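Local coordinates for protein hydrazine synthase alpha subunit (Candidatus Kuenenia stuttgartiensis, PDB 5C2V) that catalyses, as part of the hydrazine synthase complex, the condensation of hydroxylamine with ammonia to give hydrazine, the second half-reaction of hydrazine synthesis from nitric oxide and ammonium, at residues N48-I53 / Y183-Y188; M176-N181 / N224-F229; G101-W106 / K122-S127. One frame throughout, in Å; residues are numbered along the deposited sequence.

Interaction 1: N48-I53 / Y183-Y188; sequences NYPHYI and YAYNLY
H51 reaches between two tyrosines of 183-188 and meets each in a different way. Its CB sits over the centre of the Y183 ring, 3.3 Å from the centroid and almost on the ring normal, a clear CH-pi contact. The imidazole then runs on nearly parallel to the phenol, with the planes at 11°, but offset so strongly that there is little true stacking. Y183 offers this face because its CG lies between the backbone N and the carbonyl carbon (chi1 49°), which brings the ring up against the loop. Y185 instead comes rim to rim with the imidazole: H51 ND1 and Y185 OH share a bent hydrogen bond of 2.7 Å (141°), with either able to donate, and the hydroxyl lies near the imidazole plane. That bond should limit rotation of the histidine ring while the face of the Y183 ring packs against CB. P50, which follows a cis peptide bond, fills in beside the pair, its CG 4.2 Å from Y185 CD1. The aromatic cluster joins the loop between strands 31-37 and 58-63 to the residues leading into strand 186-191. T124 of strand 124-131 touches H51 and Y185, and S171 at the end of strand 154-171 packs on both tyrosines.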
loop_
_atom_site.group_PDB
_atom_site.type_symbol
_atom_site.label_atom_id
_atom_site.label_comp_id
_atom_site.label_asym_id
_atom_site.label_seq_id
_atom_site.Cartn_x
_atom_site.Cartn_y
_atom_site.Cartn_z
ATOM N N ASN D 48 -19.612 9.441 12.717
ATOM C CA ASN D 48 -19.139 8.884 13.983
ATOM C C ASN D 48 -19.425 7.388 14.145
ATOM O O ASN D 48 -19.205 6.826 15.218
ATOM C CB ASN D 48 -19.737 9.663 15.155
ATOM C CG ASN D 48 -19.033 10.988 15.390
ATOM O OD1 ASN D 48 -19.668 12.038 15.479
ATOM N ND2 ASN D 48 -17.707 10.943 15.487
ATOM N N TYR D 49 -19.929 6.764 13.081
ATOM C CA TYR D 49 -20.256 5.334 13.053
ATOM C C TYR D 49 -19.092 4.487 13.572
ATOM O O TYR D 49 -17.936 4.808 13.304
ATOM C CB TYR D 49 -20.599 4.923 11.616
ATOM C CG TYR D 49 -21.734 3.936 11.457
ATOM C CD1 TYR D 49 -23.036 4.374 11.260
ATOM C CD2 TYR D 49 -21.499 2.567 11.466
ATOM C CE1 TYR D 49 -24.076 3.479 11.101
ATOM C CE2 TYR D 49 -22.533 1.663 11.309
ATOM C CZ TYR D 49 -23.820 2.125 11.125
ATOM O OH TYR D 49 -24.852 1.230 10.968
ATOM N N PRO D 50 -19.376 3.401 14.317
ATOM C CA PRO D 50 -20.633 2.810 14.792
ATOM C C PRO D 50 -21.345 3.611 15.869
ATOM O O PRO D 50 -22.515 3.334 16.141
ATOM C CB PRO D 50 -20.189 1.462 15.352
ATOM C CG PRO D 50 -18.830 1.714 15.837
ATOM C CD PRO D 50 -18.216 2.655 14.836
ATOM N N HIS D 51 -20.679 4.592 16.470
ATOM C CA HIS D 51 -21.299 5.252 17.602
ATOM C C HIS D 51 -22.190 6.292 16.971
ATOM O O HIS D 51 -21.756 7.367 16.559
ATOM C CB HIS D 51 -20.242 5.872 18.520
ATOM C CG HIS D 51 -20.799 6.679 19.651
ATOM N ND1 HIS D 51 -21.347 6.104 20.778
ATOM C CD2 HIS D 51 -20.865 8.018 19.843
ATOM C CE1 HIS D 51 -21.739 7.054 21.608
ATOM N NE2 HIS D 51 -21.459 8.225 21.065
ATOM N N TYR D 52 -23.466 5.936 16.929
ATOM C CA TYR D 52 -24.439 6.631 16.113
ATOM C C TYR D 52 -25.720 6.789 16.906
ATOM O O TYR D 52 -26.407 5.811 17.200
ATOM C CB TYR D 52 -24.659 5.847 14.814
ATOM C CG TYR D 52 -25.737 6.357 13.888
ATOM C CD1 TYR D 52 -25.532 7.484 13.102
ATOM C CD2 TYR D 52 -26.943 5.681 13.759
ATOM C CE1 TYR D 52 -26.511 7.940 12.239
ATOM C CE2 TYR D 52 -27.926 6.128 12.898
ATOM C CZ TYR D 52 -27.706 7.257 12.141
ATOM O OH TYR D 52 -28.684 7.706 11.283
ATOM N N ILE D 53 -26.046 8.029 17.241
ATOM C CA ILE D 53 -27.246 8.323 18.003
ATOM C C ILE D 53 -27.935 9.485 17.318
ATOM O O ILE D 53 -27.770 10.637 17.715
ATOM C CB ILE D 53 -26.942 8.670 19.476
ATOM C CG1 ILE D 53 -25.974 7.652 20.085
ATOM C CG2 ILE D 53 -28.229 8.727 20.287
ATOM C CD1 ILE D 53 -25.635 7.920 21.534
ATOM N N TYR D 183 -15.668 6.063 22.710
ATOM C CA TYR D 183 -16.528 4.889 22.779
ATOM C C TYR D 183 -15.745 3.624 22.429
ATOM O O TYR D 183 -14.856 3.664 21.581
ATOM C CB TYR D 183 -17.726 5.047 21.838
ATOM C CG TYR D 183 -17.355 5.478 20.434
ATOM C CD1 TYR D 183 -17.095 4.540 19.443
ATOM C CD2 TYR D 183 -17.272 6.825 20.099
ATOM C CE1 TYR D 183 -16.758 4.931 18.159
ATOM C CE2 TYR D 183 -16.937 7.225 18.817
ATOM C CZ TYR D 183 -16.680 6.274 17.852
ATOM O OH TYR D 183 -16.345 6.667 16.575
ATOM N N ALA D 184 -16.070 2.506 23.071
ATOM C CA ALA D 184 -15.632 1.209 22.565
ATOM C C ALA D 184 -16.787 0.214 22.602
ATOM O O ALA D 184 -17.212 -0.217 23.674
ATOM C CB ALA D 184 -14.450 0.691 23.368
ATOM N N TYR D 185 -17.278 -0.158 21.426
ATOM C CA TYR D 185 -18.400 -1.084 21.315
ATOM C C TYR D 185 -18.003 -2.555 21.351
ATOM O O TYR D 185 -16.882 -2.923 20.998
ATOM C CB TYR D 185 -19.198 -0.789 20.047
ATOM C CG TYR D 185 -20.094 0.417 20.196
ATOM C CD1 TYR D 185 -19.619 1.695 19.942
ATOM C CD2 TYR D 185 -21.411 0.277 20.617
ATOM C CE1 TYR D 185 -20.432 2.799 20.088
ATOM C CE2 TYR D 185 -22.232 1.377 20.765
ATOM C CZ TYR D 185 -21.739 2.636 20.499
ATOM O OH TYR D 185 -22.552 3.735 20.645
ATOM N N ASN D 186 -18.945 -3.386 21.782
ATOM C CA ASN D 186 -18.799 -4.832 21.729
ATOM C C ASN D 186 -20.164 -5.490 21.558
ATOM O O ASN D 186 -21.186 -4.804 21.520
ATOM C CB ASN D 186 -18.104 -5.347 22.986
ATOM C CG ASN D 186 -16.593 -5.335 22.859
ATOM O OD1 ASN D 186 -16.042 -5.779 21.852
ATOM N ND2 ASN D 186 -15.915 -4.841 23.888
ATOM N N LEU D 187 -20.185 -6.814 21.453
ATOM C CA LEU D 187 -21.444 -7.526 21.268
ATOM C C LEU D 187 -21.934 -8.154 22.568
ATOM O O LEU D 187 -21.155 -8.718 23.337
ATOM C CB LEU D 187 -21.306 -8.599 20.187
ATOM C CG LEU D 187 -21.117 -8.101 18.752
ATOM C CD1 LEU D 187 -21.168 -9.260 17.769
ATOM C CD2 LEU D 187 -22.162 -7.050 18.402
ATOM N N TYR D 188 -23.238 -8.042 22.800
ATOM C CA TYR D 188 -23.880 -8.613 23.973
ATOM C C TYR D 188 -25.013 -9.549 23.572
ATOM O O TYR D 188 -25.780 -9.252 22.646
ATOM C CB TYR D 188 -24.439 -7.514 24.881
ATOM C CG TYR D 188 -23.411 -6.733 25.667
ATOM C CD1 TYR D 188 -22.788 -5.619 25.120
ATOM C CD2 TYR D 188 -23.086 -7.093 26.968
ATOM C CE1 TYR D 188 -21.856 -4.897 25.842
ATOM C CE2 TYR D 188 -22.157 -6.377 27.697
ATOM C CZ TYR D 188 -21.545 -5.280 27.129
ATOM O OH TYR D 188 -20.618 -4.564 27.852
#

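Interaction 2: M176-N181 / N224-F229; sequences MDEFHN and NLSSNF
E178 and L225 meet with their side chains at about a right angle, the glutamate OE2 4.2 Å from L225 CB. E178 CG stands anti to the carbonyl carbon (chi1 -64°), and the extended chain beyond it leads the carboxylate past L225. The approach of E178 OE1 to the S226 hydroxyl is modelled too close to interpret. D177 lies against the L225 carbonyl, its CA 3.8 Å from L225 O, while its carboxylate splits its work. OD1 bends back to the type I turn D177-H180, accepting from N181 N at 2.7 Å from above the carboxylate plane and more weakly from F179 N. OD2 accepts from a water, 2.8 Å away, which is also hydrogen-bonded to S227 OG. On the facing segment, N224 OD1 accepts from S226 N (2.9 Å, 178° at the hydrogen), the donor coming from above the carbonyl plane, which makes an Asx turn. The loop between strands 154-171 and 186-191 thus meets the lead-in to strand 228-233. Both acids are buried, and their burial probably depends on the donors they find: backbone N-H groups for D177 OD1, the bridging water for D177 OD2 and the W545 indole for E178 OE2.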
loop_
_atom_site.group_PDB
_atom_site.type_symbol
_atom_site.label_atom_id
_atom_site.label_comp_id
_atom_site.label_asym_id
_atom_site.label_seq_id
_atom_site.Cartn_x
_atom_site.Cartn_y
_atom_site.Cartn_z
ATOM N N MET D 176 -12.243 4.719 26.043
ATOM C CA MET D 176 -11.638 5.119 24.778
ATOM C C MET D 176 -11.225 3.903 23.955
ATOM O O MET D 176 -10.691 2.936 24.496
ATOM C CB MET D 176 -10.420 6.014 25.021
ATOM C CG MET D 176 -10.711 7.506 25.004
ATOM S SD MET D 176 -9.265 8.485 25.461
ATOM C CE MET D 176 -9.847 10.143 25.117
ATOM N N ASP D 177 -11.469 3.953 22.649
ATOM C CA ASP D 177 -10.991 2.896 21.765
ATOM C C ASP D 177 -9.533 3.146 21.394
ATOM O O ASP D 177 -8.872 4.003 21.981
ATOM C CB ASP D 177 -11.869 2.770 20.507
ATOM C CG ASP D 177 -11.810 3.994 19.597
ATOM O OD1 ASP D 177 -11.033 4.935 19.860
ATOM O OD2 ASP D 177 -12.552 4.005 18.592
ATOM N N GLU D 178 -9.035 2.395 20.422
ATOM C CA GLU D 178 -7.638 2.490 20.022
ATOM C C GLU D 178 -7.352 3.754 19.203
ATOM O O GLU D 178 -6.197 4.138 19.024
ATOM C CB GLU D 178 -7.240 1.232 19.248
ATOM C CG GLU D 178 -7.309 -0.030 20.103
ATOM C CD GLU D 178 -7.287 -1.309 19.289
ATOM O OE1 GLU D 178 -8.139 -1.460 18.391
ATOM O OE2 GLU D 178 -6.419 -2.167 19.553
ATOM N N PHE D 179 -8.409 4.394 18.713
ATOM C CA PHE D 179 -8.286 5.670 18.012
ATOM C C PHE D 179 -8.531 6.849 18.952
ATOM O O PHE D 179 -8.578 8.001 18.517
ATOM C CB PHE D 179 -9.254 5.729 16.829
ATOM C CG PHE D 179 -8.902 4.790 15.712
ATOM C CD1 PHE D 179 -7.610 4.738 15.215
ATOM C CD2 PHE D 179 -9.861 3.955 15.163
ATOM C CE1 PHE D 179 -7.283 3.874 14.187
ATOM C CE2 PHE D 179 -9.539 3.088 14.136
ATOM C CZ PHE D 179 -8.248 3.046 13.648
ATOM N N HIS D 180 -8.706 6.536 20.234
ATOM C CA HIS D 180 -8.999 7.517 21.281
ATOM C C HIS D 180 -10.348 8.203 21.075
ATOM O O HIS D 180 -10.562 9.322 21.543
ATOM C CB HIS D 180 -7.888 8.569 21.375
ATOM C CG HIS D 180 -6.522 7.991 21.565
ATOM N ND1 HIS D 180 -5.676 7.717 20.513
ATOM C CD2 HIS D 180 -5.852 7.631 22.687
ATOM C CE1 HIS D 180 -4.544 7.216 20.976
ATOM N NE2 HIS D 180 -4.628 7.155 22.294
ATOM N N ASN D 181 -11.256 7.529 20.376
ATOM C CA ASN D 181 -12.645 7.968 20.312
ATOM C C ASN D 181 -13.311 7.678 21.649
ATOM O O ASN D 181 -12.952 6.710 22.318
ATOM C CB ASN D 181 -13.393 7.269 19.175
ATOM C CG ASN D 181 -12.860 7.644 17.808
ATOM O OD1 ASN D 181 -12.487 6.778 17.016
ATOM N ND2 ASN D 181 -12.827 8.940 17.520
ATOM N N ASN D 224 -13.218 -7.336 22.064
ATOM C CA ASN D 224 -12.372 -6.448 21.251
ATOM C C ASN D 224 -12.203 -5.044 21.844
ATOM O O ASN D 224 -13.166 -4.434 22.308
ATOM C CB ASN D 224 -12.954 -6.327 19.837
ATOM C CG ASN D 224 -12.004 -5.648 18.856
ATOM O OD1 ASN D 224 -10.951 -5.137 19.235
ATOM N ND2 ASN D 224 -12.391 -5.628 17.584
ATOM N N LEU D 225 -10.967 -4.547 21.822
ATOM C CA LEU D 225 -10.644 -3.229 22.370
ATOM C C LEU D 225 -11.129 -2.096 21.471
ATOM O O LEU D 225 -11.184 -0.940 21.892
ATOM C CB LEU D 225 -9.137 -3.100 22.603
ATOM C CG LEU D 225 -8.620 -3.695 23.914
ATOM C CD1 LEU D 225 -7.119 -3.496 24.052
ATOM C CD2 LEU D 225 -9.350 -3.077 25.094
ATOM N N SER D 226 -11.472 -2.430 20.233
ATOM C CA SER D 226 -12.132 -1.478 19.349
ATOM C C SER D 226 -13.556 -1.950 19.093
ATOM O O SER D 226 -13.965 -3.003 19.581
ATOM C CB SER D 226 -11.365 -1.313 18.036
ATOM O OG SER D 226 -10.204 -0.520 18.224
ATOM N N SER D 227 -14.306 -1.176 18.320
ATOM C CA SER D 227 -15.744 -1.388 18.201
ATOM C C SER D 227 -16.139 -2.587 17.341
ATOM O O SER D 227 -15.713 -2.716 16.195
ATOM C CB SER D 227 -16.407 -0.128 17.644
ATOM O OG SER D 227 -16.276 0.958 18.544
ATOM N N ASN D 228 -16.958 -3.461 17.920
ATOM C CA ASN D 228 -17.670 -4.487 17.164
ATOM C C ASN D 228 -19.125 -4.064 17.024
ATOM O O ASN D 228 -19.759 -3.684 18.009
ATOM C CB ASN D 228 -17.573 -5.851 17.848
ATOM C CG ASN D 228 -16.210 -6.489 17.686
ATOM O OD1 ASN D 228 -15.495 -6.215 16.725
ATOM N ND2 ASN D 228 -15.848 -7.356 18.625
ATOM N N PHE D 229 -19.659 -4.119 15.808
ATOM C CA PHE D 229 -20.986 -3.564 15.570
ATOM C C PHE D 229 -21.739 -4.203 14.409
ATOM O O PHE D 229 -21.213 -5.067 13.708
ATOM C CB PHE D 229 -20.872 -2.057 15.330
ATOM C CG PHE D 229 -19.979 -1.689 14.175
ATOM C CD1 PHE D 229 -18.609 -1.568 14.350
ATOM C CD2 PHE D 229 -20.511 -1.451 12.919
ATOM C CE1 PHE D 229 -17.788 -1.226 13.292
ATOM C CE2 PHE D 229 -19.695 -1.109 11.856
ATOM C CZ PHE D 229 -18.331 -0.995 12.044
HETATM O O HOH W 1 -14.094 2.216 17.044
#

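Interaction 3: G101-W106 / K122-S127; sequences GGCQIW and KGTCRS
Strands 103-106 and 124-127 run in roughly the same direction, their axes 5.0 Å apart at closest and inclined at 45°, so they touch over a short length and then diverge. One backbone bond spans them: C125 N gives to C103 O at 3.2 Å, with a bent angle of 136°. The closest CA pairs, C103 with T124 and Q104 with C125, lie around this point. Side chains pack around it. I105 CG1 comes to 3.7 Å from C125 CB, and its CD1 continues toward the backbone of R126. On the other flank, C103 CB lies 4.0 Å from T124 CG2. With SG anti to the backbone N (chi1 -173°), C103 directs its sulfur along the second strand, toward the carbonyl of C125. Q104 sets out from the far side of its strand, but a bend at chi2 brings the amide round, placing OE1 3.7 Å from C125 SG. The amide is then fixed at both ends: NE2 makes a straight bond to G101 O (3.2 Å) and is also hydrogen-bonded to L121 O, while OE1 is bonded to T119 OG1. F168 of strand 154-171 packs on both I105 and C125. Strand 103-109 belongs to the four-stranded antiparallel sheet of strands 76-84, 90-97, 103-109 and 116-117, and strand 124-131 to the sheet that follows. Joined here by one backbone bond and the I105-C125 packing, the two are consistent with the passage from one blade to the next in the six-bladed beta-propeller of the N-terminal domain.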
loop_
_atom_site.group_PDB
_atom_site.type_symbol
_atom_site.label_atom_id
_atom_site.label_comp_id
_atom_site.label_asym_id
_atom_site.label_seq_id
_atom_site.Cartn_x
_atom_site.Cartn_y
_atom_site.Cartn_z
ATOM N N GLY D 101 -33.047 7.980 30.670
ATOM C CA GLY D 101 -32.616 6.599 30.795
ATOM C C GLY D 101 -31.441 6.282 29.892
ATOM O O GLY D 101 -30.785 5.250 30.047
ATOM N N GLY D 102 -31.170 7.177 28.949
ATOM C CA GLY D 102 -30.091 6.986 27.997
ATOM C C GLY D 102 -30.563 6.265 26.751
ATOM O O GLY D 102 -31.762 6.053 26.564
ATOM N N CYS D 103 -29.620 5.877 25.898
ATOM C CA CYS D 103 -29.960 5.145 24.685
ATOM C C CYS D 103 -29.901 3.653 24.967
ATOM O O CYS D 103 -28.830 3.094 25.203
ATOM C CB CYS D 103 -29.016 5.513 23.540
ATOM S SG CYS D 103 -29.487 4.817 21.937
ATOM N N GLN D 104 -31.063 3.012 24.938
ATOM C CA GLN D 104 -31.176 1.623 25.360
ATOM C C GLN D 104 -31.895 0.768 24.323
ATOM O O GLN D 104 -32.323 1.265 23.281
ATOM C CB GLN D 104 -31.911 1.542 26.698
ATOM C CG GLN D 104 -31.296 2.385 27.812
ATOM C CD GLN D 104 -30.038 1.768 28.397
ATOM O OE1 GLN D 104 -29.620 0.680 28.001
ATOM N NE2 GLN D 104 -29.432 2.462 29.354
ATOM N N ILE D 105 -32.025 -0.519 24.623
ATOM C CA ILE D 105 -32.739 -1.443 23.750
ATOM C C ILE D 105 -34.196 -1.561 24.186
ATOM O O ILE D 105 -34.488 -1.745 25.366
ATOM C CB ILE D 105 -32.087 -2.841 23.748
ATOM C CG1 ILE D 105 -30.622 -2.746 23.320
ATOM C CG2 ILE D 105 -32.849 -3.787 22.831
ATOM C CD1 ILE D 105 -30.429 -2.252 21.903
ATOM N N TRP D 106 -35.105 -1.439 23.225
ATOM C CA TRP D 106 -36.532 -1.535 23.497
ATOM C C TRP D 106 -37.186 -2.470 22.488
ATOM O O TRP D 106 -36.575 -2.826 21.483
ATOM C CB TRP D 106 -37.193 -0.155 23.436
ATOM C CG TRP D 106 -36.542 0.890 24.298
ATOM C CD1 TRP D 106 -35.352 1.518 24.068
ATOM C CD2 TRP D 106 -37.061 1.446 25.512
ATOM N NE1 TRP D 106 -35.091 2.419 25.071
ATOM C CE2 TRP D 106 -36.125 2.395 25.969
ATOM C CE3 TRP D 106 -38.221 1.229 26.260
ATOM C CZ2 TRP D 106 -36.314 3.127 27.140
ATOM C CZ3 TRP D 106 -38.408 1.958 27.421
ATOM C CH2 TRP D 106 -37.459 2.893 27.850
ATOM N N LYS D 122 -25.376 1.031 31.620
ATOM C CA LYS D 122 -24.758 2.330 31.809
ATOM C C LYS D 122 -23.816 2.489 30.628
ATOM O O LYS D 122 -22.727 1.916 30.599
ATOM C CB LYS D 122 -24.008 2.365 33.146
ATOM C CG LYS D 122 -23.570 3.723 33.664
ATOM C CD LYS D 122 -22.717 3.542 34.922
ATOM C CE LYS D 122 -23.383 2.590 35.914
ATOM N NZ LYS D 122 -22.542 2.319 37.115
ATOM N N GLY D 123 -24.244 3.286 29.655
ATOM C CA GLY D 123 -23.588 3.296 28.362
ATOM C C GLY D 123 -24.583 3.469 27.226
ATOM O O GLY D 123 -25.721 3.890 27.437
ATOM N N THR D 124 -24.147 3.121 26.018
ATOM C CA THR D 124 -24.976 3.205 24.818
ATOM C C THR D 124 -25.268 1.822 24.227
ATOM O O THR D 124 -24.414 0.935 24.260
ATOM C CB THR D 124 -24.297 4.075 23.742
ATOM O OG1 THR D 124 -23.808 5.282 24.340
ATOM C CG2 THR D 124 -25.271 4.419 22.624
ATOM N N CYS D 125 -26.473 1.643 23.686
ATOM C CA CYS D 125 -26.865 0.387 23.047
ATOM C C CYS D 125 -27.545 0.630 21.700
ATOM O O CYS D 125 -28.323 1.574 21.557
ATOM C CB CYS D 125 -27.802 -0.411 23.956
ATOM S SG CYS D 125 -27.196 -0.679 25.633
ATOM N N ARG D 126 -27.258 -0.223 20.721
ATOM C CA ARG D 126 -27.912 -0.133 19.419
ATOM C C ARG D 126 -27.815 -1.418 18.592
ATOM O O ARG D 126 -27.157 -2.387 18.987
ATOM C CB ARG D 126 -27.331 1.033 18.614
ATOM C CG ARG D 126 -25.839 0.932 18.341
ATOM C CD ARG D 126 -25.356 2.114 17.517
ATOM N NE ARG D 126 -26.050 2.206 16.235
ATOM C CZ ARG D 126 -25.571 1.731 15.090
ATOM N NH1 ARG D 126 -24.390 1.131 15.062
ATOM N NH2 ARG D 126 -26.272 1.859 13.972
ATOM N N SER D 127 -28.467 -1.385 17.431
ATOM C CA SER D 127 -28.550 -2.511 16.497
ATOM C C SER D 127 -28.900 -3.858 17.138
ATOM O O SER D 127 -28.113 -4.801 17.063
ATOM C CB SER D 127 -27.233 -2.644 15.729
ATOM O OG SER D 127 -26.999 -1.502 14.923
#

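Overall arrangement
Interactions 1 and 2 have centres 8 Å apart and interlock: Y185 O faces N228 N at 3.1 Å, a probable hydrogen bond, and P50 CB packs on F229 CG at 3.4 Å. On its other side interaction 1 reaches interaction 3, 10 Å away between centres, with Y185 OH 3.4 Å from T124 CG2. Interactions 2 and 3 do not touch: their centres are about 17 Å and their nearest atoms about 5 Å apart, and interaction 1 connects them. None of the three forms part of a heme, metal or ligand site. Interaction 2 is on the heme side, the E178 side chain being about 11 Å from a heme c, whereas the C103 side chain of interaction 3 is about 14 Å from the bound trimethyl glycine.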